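Local atomic coordinates of cellobiose 2-epimerase (Spirochaeta thermophila DSM 6192, PDB entry 5ZIG), a protein that probably catalyses the reversible epimerization of cellobiose to 4-O-beta-D-glucopyranosyl-D-mannose. Residues H253-T258 / E286-A291; L299-R304 / S308-R313; W362-T365 / S369-A372. One frame throughout, in Å; residues are numbered along the deposited sequence.

Contact 1: H253-T258 / E286-A291; sequences HDIEAT and EETARA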
loop_
_atom_site.group_PDB
_atom_site.type_symbol
_atom_site.label_atom_id
_atom_site.label_comp_id
_atom_site.label_asym_id
_atom_site.label_seq_id
_atom_site.Cartn_x
_atom_site.Cartn_y
_atom_site.Cartn_z
ATOM N N HIS A 253 3.582 -0.631 -9.004
ATOM C CA HIS A 253 3.281 -1.951 -8.448
ATOM C C HIS A 253 4.488 -2.872 -8.558
ATOM O O HIS A 253 4.741 -3.677 -7.654
ATOM C CB HIS A 253 2.059 -2.571 -9.130
ATOM C CG HIS A 253 0.758 -2.112 -8.546
ATOM N ND1 HIS A 253 -0.163 -1.373 -9.264
ATOM C CD2 HIS A 253 0.243 -2.247 -7.301
ATOM C CE1 HIS A 253 -1.195 -1.085 -8.491
ATOM N NE2 HIS A 253 -0.971 -1.599 -7.291
ATOM N N ASP A 254 5.257 -2.754 -9.645
ATOM C CA ASP A 254 6.494 -3.519 -9.763
ATOM C C ASP A 254 7.403 -3.230 -8.577
ATOM O O ASP A 254 7.773 -4.143 -7.830
ATOM C CB ASP A 254 7.212 -3.192 -11.070
ATOM C CG ASP A 254 6.622 -3.902 -12.273
ATOM O OD1 ASP A 254 5.560 -4.553 -12.159
ATOM O OD2 ASP A 254 7.214 -3.785 -13.355
ATOM N N ILE A 255 7.739 -1.951 -8.369
ATOM C CA ILE A 255 8.671 -1.600 -7.304
ATOM C C ILE A 255 8.051 -1.940 -5.949
ATOM O O ILE A 255 8.706 -2.561 -5.105
ATOM C CB ILE A 255 9.146 -0.120 -7.416
ATOM C CG1 ILE A 255 10.271 0.228 -6.425
ATOM C CG2 ILE A 255 8.077 0.914 -7.159
ATOM C CD1 ILE A 255 11.489 -0.590 -6.556
ATOM N N GLU A 256 6.759 -1.623 -5.758
ATOM C CA GLU A 256 6.119 -1.956 -4.483
ATOM C C GLU A 256 6.240 -3.449 -4.171
ATOM O O GLU A 256 6.547 -3.840 -3.034
ATOM C CB GLU A 256 4.655 -1.525 -4.497
ATOM C CG GLU A 256 4.047 -1.305 -3.117
ATOM C CD GLU A 256 2.550 -1.011 -3.172
ATOM O OE1 GLU A 256 1.977 -1.009 -4.272
ATOM O OE2 GLU A 256 1.954 -0.777 -2.102
ATOM N N ALA A 257 6.051 -4.305 -5.176
ATOM C CA ALA A 257 6.023 -5.736 -4.874
ATOM C C ALA A 257 7.382 -6.230 -4.391
ATOM O O ALA A 257 7.445 -7.082 -3.502
ATOM C CB ALA A 257 5.559 -6.535 -6.080
ATOM N N THR A 258 8.479 -5.676 -4.930
ATOM C CA THR A 258 9.795 -6.182 -4.547
ATOM C C THR A 258 10.003 -6.092 -3.043
ATOM O O THR A 258 10.476 -7.050 -2.423
ATOM C CB THR A 258 10.908 -5.435 -5.279
ATOM O OG1 THR A 258 10.898 -4.070 -4.869
ATOM C CG2 THR A 258 10.718 -5.531 -6.790
ATOM N N GLU A 286 16.310 -4.251 -11.214
ATOM C CA GLU A 286 17.142 -3.679 -12.271
ATOM C C GLU A 286 16.298 -3.021 -13.357
ATOM O O GLU A 286 16.660 -1.954 -13.868
ATOM C CB GLU A 286 18.048 -4.758 -12.868
ATOM C CG GLU A 286 19.286 -5.001 -12.048
ATOM C CD GLU A 286 19.816 -6.437 -12.139
ATOM O OE1 GLU A 286 19.069 -7.356 -12.571
ATOM O OE2 GLU A 286 20.990 -6.635 -11.749
ATOM N N GLU A 287 15.172 -3.643 -13.725
ATOM C CA GLU A 287 14.234 -3.019 -14.658
ATOM C C GLU A 287 13.742 -1.667 -14.148
ATOM O O GLU A 287 13.532 -0.736 -14.934
ATOM C CB GLU A 287 13.036 -3.942 -14.885
ATOM C CG GLU A 287 13.333 -5.188 -15.676
ATOM C CD GLU A 287 12.976 -5.028 -17.127
ATOM O OE1 GLU A 287 13.089 -3.890 -17.636
ATOM O OE2 GLU A 287 12.570 -6.036 -17.749
ATOM N N THR A 288 13.512 -1.557 -12.837
ATOM C CA THR A 288 12.975 -0.329 -12.257
ATOM C C THR A 288 14.028 0.774 -12.214
ATOM O O THR A 288 13.716 1.945 -12.460
ATOM C CB THR A 288 12.443 -0.613 -10.849
ATOM O OG1 THR A 288 11.353 -1.535 -10.927
ATOM C CG2 THR A 288 11.987 0.678 -10.152
ATOM N N ALA A 289 15.278 0.412 -11.905
ATOM C CA ALA A 289 16.358 1.380 -11.834
ATOM C C ALA A 289 16.739 1.888 -13.216
ATOM O O ALA A 289 17.196 3.031 -13.351
ATOM C CB ALA A 289 17.569 0.753 -11.139
ATOM N N ARG A 290 16.581 1.055 -14.246
ATOM C CA ARG A 290 16.796 1.527 -15.608
ATOM C C ARG A 290 15.632 2.382 -16.094
ATOM O O ARG A 290 15.847 3.346 -16.834
ATOM C CB ARG A 290 17.028 0.341 -16.554
ATOM C CG ARG A 290 18.439 -0.261 -16.479
ATOM C CD ARG A 290 18.654 -1.343 -17.544
ATOM N NE ARG A 290 17.645 -2.406 -17.484
ATOM C CZ ARG A 290 17.858 -3.627 -16.996
ATOM N NH1 ARG A 290 19.049 -3.967 -16.521
ATOM N NH2 ARG A 290 16.874 -4.512 -16.979
ATOM N N ALA A 291 14.402 2.061 -15.680
ATOM C CA ALA A 291 13.266 2.909 -16.031
ATOM C C ALA A 291 13.370 4.287 -15.384
ATOM O O ALA A 291 12.940 5.276 -15.978
ATOM C CB ALA A 291 11.946 2.227 -15.625
#
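I255 and T288 are where the two segments come nearest, with 6.7 Å between the I255 CA and T288 CA atoms, as 253-258 and 286-291 pass each other in opposite chain directions. They belong to helices 251-269 and 275-294, successive helices of the (alpha/alpha)6-barrel expected for the N-acylglucosamine 2-epimerase family. The interface here is small and buried, and its close contact is between apolar groups. The methyl CG2 of T288 does the touching: it sits 3.8 Å from CD1 of I255 and 4.0 Å from its CB, and the two side chains cross at about a right angle. The methyl reaches across because it lies anti to the T288 backbone N, with OG1 turned back beside that N (chi1 -64°). There the hydroxyl can bond to the carbonyl of V284, one turn earlier in its own helix, and the polar half of T288 is paid for locally. D254 comes alongside less closely, CB facing OG1 of T288, while its carboxylate is occupied by H233 and the backbone N of L234. I255 also rests on M285 of the same partner helix and on E320 of helix 315-332. Further along, T258 packs against I281, V284 and M285. Its hydroxyl is tied back into its own helix: T258 OG1 donates to O of I255 at 2.7 Å, lying in the carbonyl plane on a lone pair.

Contact 2: L299-R304 / S308-R313; sequences LPNEQR and SVDRAR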
loop_
_atom_site.group_PDB
_atom_site.type_symbol
_atom_site.label_atom_id
_atom_site.label_comp_id
_atom_site.label_asym_id
_atom_site.label_seq_id
_atom_site.Cartn_x
_atom_site.Cartn_y
_atom_site.Cartn_z
ATOM N N LEU A 299 9.444 8.255 -11.578
ATOM C CA LEU A 299 8.857 7.097 -12.248
ATOM C C LEU A 299 7.535 7.406 -12.931
ATOM O O LEU A 299 6.618 7.959 -12.303
ATOM C CB LEU A 299 8.661 5.956 -11.253
ATOM C CG LEU A 299 9.931 5.170 -10.995
ATOM C CD1 LEU A 299 9.562 3.856 -10.322
ATOM C CD2 LEU A 299 10.652 4.928 -12.310
ATOM N N PRO A 300 7.398 7.021 -14.197
ATOM C CA PRO A 300 6.114 7.161 -14.891
ATOM C C PRO A 300 5.057 6.253 -14.281
ATOM O O PRO A 300 5.341 5.322 -13.522
ATOM C CB PRO A 300 6.424 6.754 -16.335
ATOM C CG PRO A 300 7.788 6.110 -16.307
ATOM C CD PRO A 300 8.483 6.550 -15.072
ATOM N N ASN A 301 3.805 6.529 -14.643
ATOM C CA ASN A 301 2.718 5.859 -13.945
ATOM C C ASN A 301 2.481 4.457 -14.494
ATOM O O ASN A 301 2.437 3.484 -13.732
ATOM C CB ASN A 301 1.441 6.680 -14.019
ATOM C CG ASN A 301 0.322 6.036 -13.249
ATOM O OD1 ASN A 301 0.548 5.441 -12.190
ATOM N ND2 ASN A 301 -0.889 6.143 -13.766
ATOM N N GLU A 302 2.340 4.324 -15.811
ATOM C CA GLU A 302 2.153 2.992 -16.343
ATOM C C GLU A 302 2.474 2.960 -17.824
ATOM O O GLU A 302 2.451 3.980 -18.518
ATOM C CB GLU A 302 0.715 2.493 -16.124
ATOM C CG GLU A 302 -0.282 3.141 -17.065
ATOM C CD GLU A 302 -1.666 2.509 -16.987
ATOM O OE1 GLU A 302 -1.754 1.270 -16.823
ATOM O OE2 GLU A 302 -2.662 3.256 -17.089
ATOM N N GLN A 303 2.769 1.756 -18.291
ATOM C CA GLN A 303 2.807 1.436 -19.706
ATOM C C GLN A 303 1.454 0.846 -20.082
ATOM O O GLN A 303 1.055 -0.192 -19.538
ATOM C CB GLN A 303 3.934 0.449 -19.995
ATOM C CG GLN A 303 4.169 0.161 -21.460
ATOM C CD GLN A 303 5.634 -0.135 -21.738
ATOM O OE1 GLN A 303 6.080 -1.276 -21.625
ATOM N NE2 GLN A 303 6.390 0.901 -22.086
ATOM N N ARG A 304 0.740 1.516 -20.986
ATOM C CA ARG A 304 -0.554 1.010 -21.418
ATOM C C ARG A 304 -0.383 -0.268 -22.236
ATOM O O ARG A 304 0.717 -0.616 -22.679
ATOM C CB ARG A 304 -1.287 2.077 -22.229
ATOM C CG ARG A 304 -1.526 3.329 -21.424
ATOM C CD ARG A 304 -2.516 4.233 -22.095
ATOM N NE ARG A 304 -2.496 5.571 -21.513
ATOM C CZ ARG A 304 -1.660 6.542 -21.870
ATOM N NH1 ARG A 304 -0.751 6.337 -22.816
ATOM N NH2 ARG A 304 -1.742 7.728 -21.273
ATOM N N SER A 308 2.220 2.777 -25.239
ATOM C CA SER A 308 2.342 4.155 -24.783
ATOM C C SER A 308 2.451 4.192 -23.262
ATOM O O SER A 308 2.087 3.241 -22.561
ATOM C CB SER A 308 1.151 5.003 -25.250
ATOM O OG SER A 308 -0.072 4.624 -24.613
ATOM N N VAL A 309 2.960 5.309 -22.747
ATOM C CA VAL A 309 3.288 5.437 -21.331
ATOM C C VAL A 309 2.543 6.628 -20.755
ATOM O O VAL A 309 2.570 7.725 -21.330
ATOM C CB VAL A 309 4.808 5.579 -21.101
ATOM C CG1 VAL A 309 5.110 5.719 -19.605
ATOM C CG2 VAL A 309 5.549 4.391 -21.679
ATOM N N ASP A 310 1.867 6.406 -19.634
ATOM C CA ASP A 310 1.332 7.507 -18.840
ATOM C C ASP A 310 2.494 8.071 -18.032
ATOM O O ASP A 310 2.983 7.422 -17.102
ATOM C CB ASP A 310 0.198 7.030 -17.935
ATOM C CG ASP A 310 -0.329 8.131 -17.027
ATOM O OD1 ASP A 310 0.105 9.280 -17.167
ATOM O OD2 ASP A 310 -1.194 7.860 -16.166
ATOM N N ARG A 311 2.952 9.262 -18.395
ATOM C CA ARG A 311 4.150 9.798 -17.774
ATOM C C ARG A 311 3.833 10.667 -16.578
ATOM O O ARG A 311 4.732 11.335 -16.050
ATOM C CB ARG A 311 4.979 10.558 -18.810
ATOM C CG ARG A 311 5.561 9.625 -19.854
ATOM C CD ARG A 311 5.951 10.345 -21.126
ATOM N NE ARG A 311 6.678 9.450 -22.022
ATOM C CZ ARG A 311 6.237 9.081 -23.222
ATOM N NH1 ARG A 311 5.080 9.537 -23.661
ATOM N NH2 ARG A 311 6.952 8.263 -23.981
ATOM N N ALA A 312 2.578 10.670 -16.141
ATOM C CA ALA A 312 2.238 11.324 -14.890
ATOM C C ALA A 312 3.117 10.786 -13.770
ATOM O O ALA A 312 3.335 9.575 -13.650
ATOM C CB ALA A 312 0.764 11.113 -14.547
ATOM N N ARG A 313 3.598 11.691 -12.966
ATOM C CA ARG A 313 4.383 11.392 -11.831
ATOM C C ARG A 313 3.428 11.433 -10.664
ATOM O O ARG A 313 3.155 12.451 -10.142
ATOM C CB ARG A 313 5.535 12.373 -11.671
ATOM C CG ARG A 313 6.849 11.892 -12.199
ATOM C CD ARG A 313 6.770 11.327 -13.566
ATOM N NE ARG A 313 8.043 11.114 -14.156
ATOM C CZ ARG A 313 8.262 10.770 -15.394
ATOM N NH1 ARG A 313 7.283 10.553 -16.238
ATOM N NH2 ARG A 313 9.483 10.631 -15.804
HETATM O O HOH W 1 4.046 8.084 -11.467
#
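N301 and E302 both face D310, a classic beta bulge in which one carbonyl serves two successive amides: D310 O takes a short bond from N301 N (2.7 Å) and a weak one from E302 N (3.4 Å). The D310 carboxylate is gripped as well. CG of N301 stands anti to its backbone N (chi1 -177°), which carries the amide across, and ND2 donates to D310 OD2 at 3.0 Å, almost straight at 171°; the acceptor lies in the amide plane, yet the donor comes from above the carboxylate plane, the two planes being 86° apart. D310 OD1, meanwhile, accepts from A312 N, closing an Asx turn just past the bulge. All this belongs to a beta hairpin, strands 302-303 and 309-314, the middle pair of a four-stranded antiparallel sheet. Toward the turn, E302 with D310 is the hydrogen-bonded pair and Q303 with V309 the non-hydrogen-bonded one, and R304 N bonds to S308 O. R304 then extends back over the hairpin: its NH1 meets S308 OG in the guanidinium plane at 2.6 Å, and one face lies over CB of D310. At the far end, the R313 guanidinium lies over L299 C and P300 N, fixed by NH1 to R311 O (2.7 Å) and by NE to OG of S298. A water donates to both L299 O and A312 O, each 2.7 Å away, bridging the two segments beyond the bulge. P300 CB closes against V309 CG1 at 3.7 Å.

Contact 3: W362-T365 / S369-A372; sequences WAVT and SPLA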
loop_
_atom_site.group_PDB
_atom_site.type_symbol
_atom_site.label_atom_id
_atom_site.label_comp_id
_atom_site.label_asym_id
_atom_site.label_seq_id
_atom_site.Cartn_x
_atom_site.Cartn_y
_atom_site.Cartn_z
ATOM N N TRP A 362 -1.581 14.571 -5.741
ATOM C CA TRP A 362 -1.783 13.250 -6.337
ATOM C C TRP A 362 -0.742 12.964 -7.418
ATOM O O TRP A 362 -0.258 11.836 -7.541
ATOM C CB TRP A 362 -3.191 13.154 -6.933
ATOM C CG TRP A 362 -3.427 11.866 -7.665
ATOM C CD1 TRP A 362 -2.937 11.507 -8.893
ATOM C CD2 TRP A 362 -4.236 10.772 -7.221
ATOM N NE1 TRP A 362 -3.375 10.251 -9.228
ATOM C CE2 TRP A 362 -4.181 9.778 -8.223
ATOM C CE3 TRP A 362 -5.011 10.542 -6.077
ATOM C CZ2 TRP A 362 -4.847 8.562 -8.108
ATOM C CZ3 TRP A 362 -5.673 9.324 -5.960
ATOM C CH2 TRP A 362 -5.584 8.350 -6.974
ATOM N N ALA A 363 -0.414 13.971 -8.231
ATOM C CA ALA A 363 0.480 13.785 -9.365
ATOM C C ALA A 363 0.956 15.135 -9.901
ATOM O O ALA A 363 0.290 16.167 -9.751
ATOM C CB ALA A 363 -0.194 12.980 -10.479
ATOM N N VAL A 364 2.141 15.099 -10.512
ATOM C CA VAL A 364 2.735 16.246 -11.178
ATOM C C VAL A 364 3.295 15.802 -12.526
ATOM O O VAL A 364 3.438 14.610 -12.803
ATOM C CB VAL A 364 3.812 16.902 -10.292
ATOM C CG1 VAL A 364 3.216 17.458 -9.012
ATOM C CG2 VAL A 364 4.828 15.822 -9.901
ATOM N N THR A 365 3.612 16.776 -13.370
ATOM C CA THR A 365 4.226 16.464 -14.657
ATOM C C THR A 365 5.656 15.998 -14.412
ATOM O O THR A 365 6.192 16.202 -13.321
ATOM C CB THR A 365 4.230 17.698 -15.570
ATOM O OG1 THR A 365 4.990 18.743 -14.952
ATOM C CG2 THR A 365 2.816 18.187 -15.789
ATOM N N SER A 369 5.029 20.123 -12.407
ATOM C CA SER A 369 3.852 20.977 -12.300
ATOM C C SER A 369 2.672 20.148 -11.801
ATOM O O SER A 369 2.446 19.046 -12.310
ATOM C CB SER A 369 3.530 21.618 -13.650
ATOM O OG SER A 369 2.517 22.598 -13.514
ATOM N N PRO A 370 1.936 20.611 -10.785
ATOM C CA PRO A 370 0.858 19.781 -10.236
ATOM C C PRO A 370 -0.251 19.638 -11.257
ATOM O O PRO A 370 -0.580 20.586 -11.963
ATOM C CB PRO A 370 0.393 20.550 -8.992
ATOM C CG PRO A 370 1.455 21.533 -8.724
ATOM C CD PRO A 370 2.064 21.876 -10.049
ATOM N N LEU A 371 -0.767 18.414 -11.369
ATOM C CA LEU A 371 -1.876 18.092 -12.259
ATOM C C LEU A 371 -3.196 18.505 -11.631
ATOM O O LEU A 371 -3.481 18.151 -10.483
ATOM C CB LEU A 371 -1.923 16.589 -12.548
ATOM C CG LEU A 371 -1.307 16.050 -13.833
ATOM C CD1 LEU A 371 0.197 15.996 -13.728
ATOM C CD2 LEU A 371 -1.896 14.670 -14.154
ATOM N N ALA A 372 -4.017 19.203 -12.402
ATOM C CA ALA A 372 -5.332 19.639 -11.953
ATOM C C ALA A 372 -6.377 18.541 -12.156
ATOM O O ALA A 372 -6.206 17.623 -12.963
ATOM C CB ALA A 372 -5.753 20.898 -12.702
HETATM O O HOH W 2 -2.349 16.647 -8.353
#
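L371 N points almost straight at A363 O (3.0 Å, 176° at the hydrogen), although the donor is tilted 30° from the carbonyl plane. Two further bonds join T365 and S369 reciprocally: T365 N donates to S369 O at 2.8 Å, and S369 N to T365 OG1 at 2.9 Å. The hydroxyl can turn to that amide because OG1 stands between the backbone N and the carbonyl carbon of T365 (chi1 61°); G368 N and E367 OE1 are weaker partners of the same oxygen. Together these bonds hold the chain in a tight reversal after strand 363-364, the edge strand of the small antiparallel sheet. V364 and P370 form a single bridge between them, and V364 CA makes a CA-H...O contact to S369 O. Beyond the polar atoms, CG1 of V364 lies against CA of P370 at 3.5 Å, while the valine side chain also packs on F347 and L352 of helix 336-352. L371 lays its CD1 over the backbone, 3.3 Å from V364 C, and approaches CG2 of T365 at 4.0 Å; its other branch, CD2, reaches toward CB of A363. A water lies near both A363 O and L371 O. The pattern is compatible with a proline at this position: the donors are L371 N and S369 N on either side of it in sequence and T365 N across the contact, so P370, lacking an N-H, costs the bridge none.

The contacts follow one another in series along the chain, each closing before the next opens. Helix 275-294 of contact 1 is followed in the chain by the hairpin of contact 2, their centres 13 Å apart, and L299 is the joint: its CD1 packs on T288 CG2 at 4.0 Å. Contacts 2 and 3, again 13 Å between centres, share one sheet, ordered 249-250, 302-303, 309-314, 363-364; R313 O and V364 N, 2.9 Å apart, probably hydrogen-bond across it. Contacts 1 and 3 do not touch, their nearest atoms being about 10 Å apart. The short strands thus stitch together the links between successive helical hairpins of the barrel, and all three contacts lie within the epimerase family region.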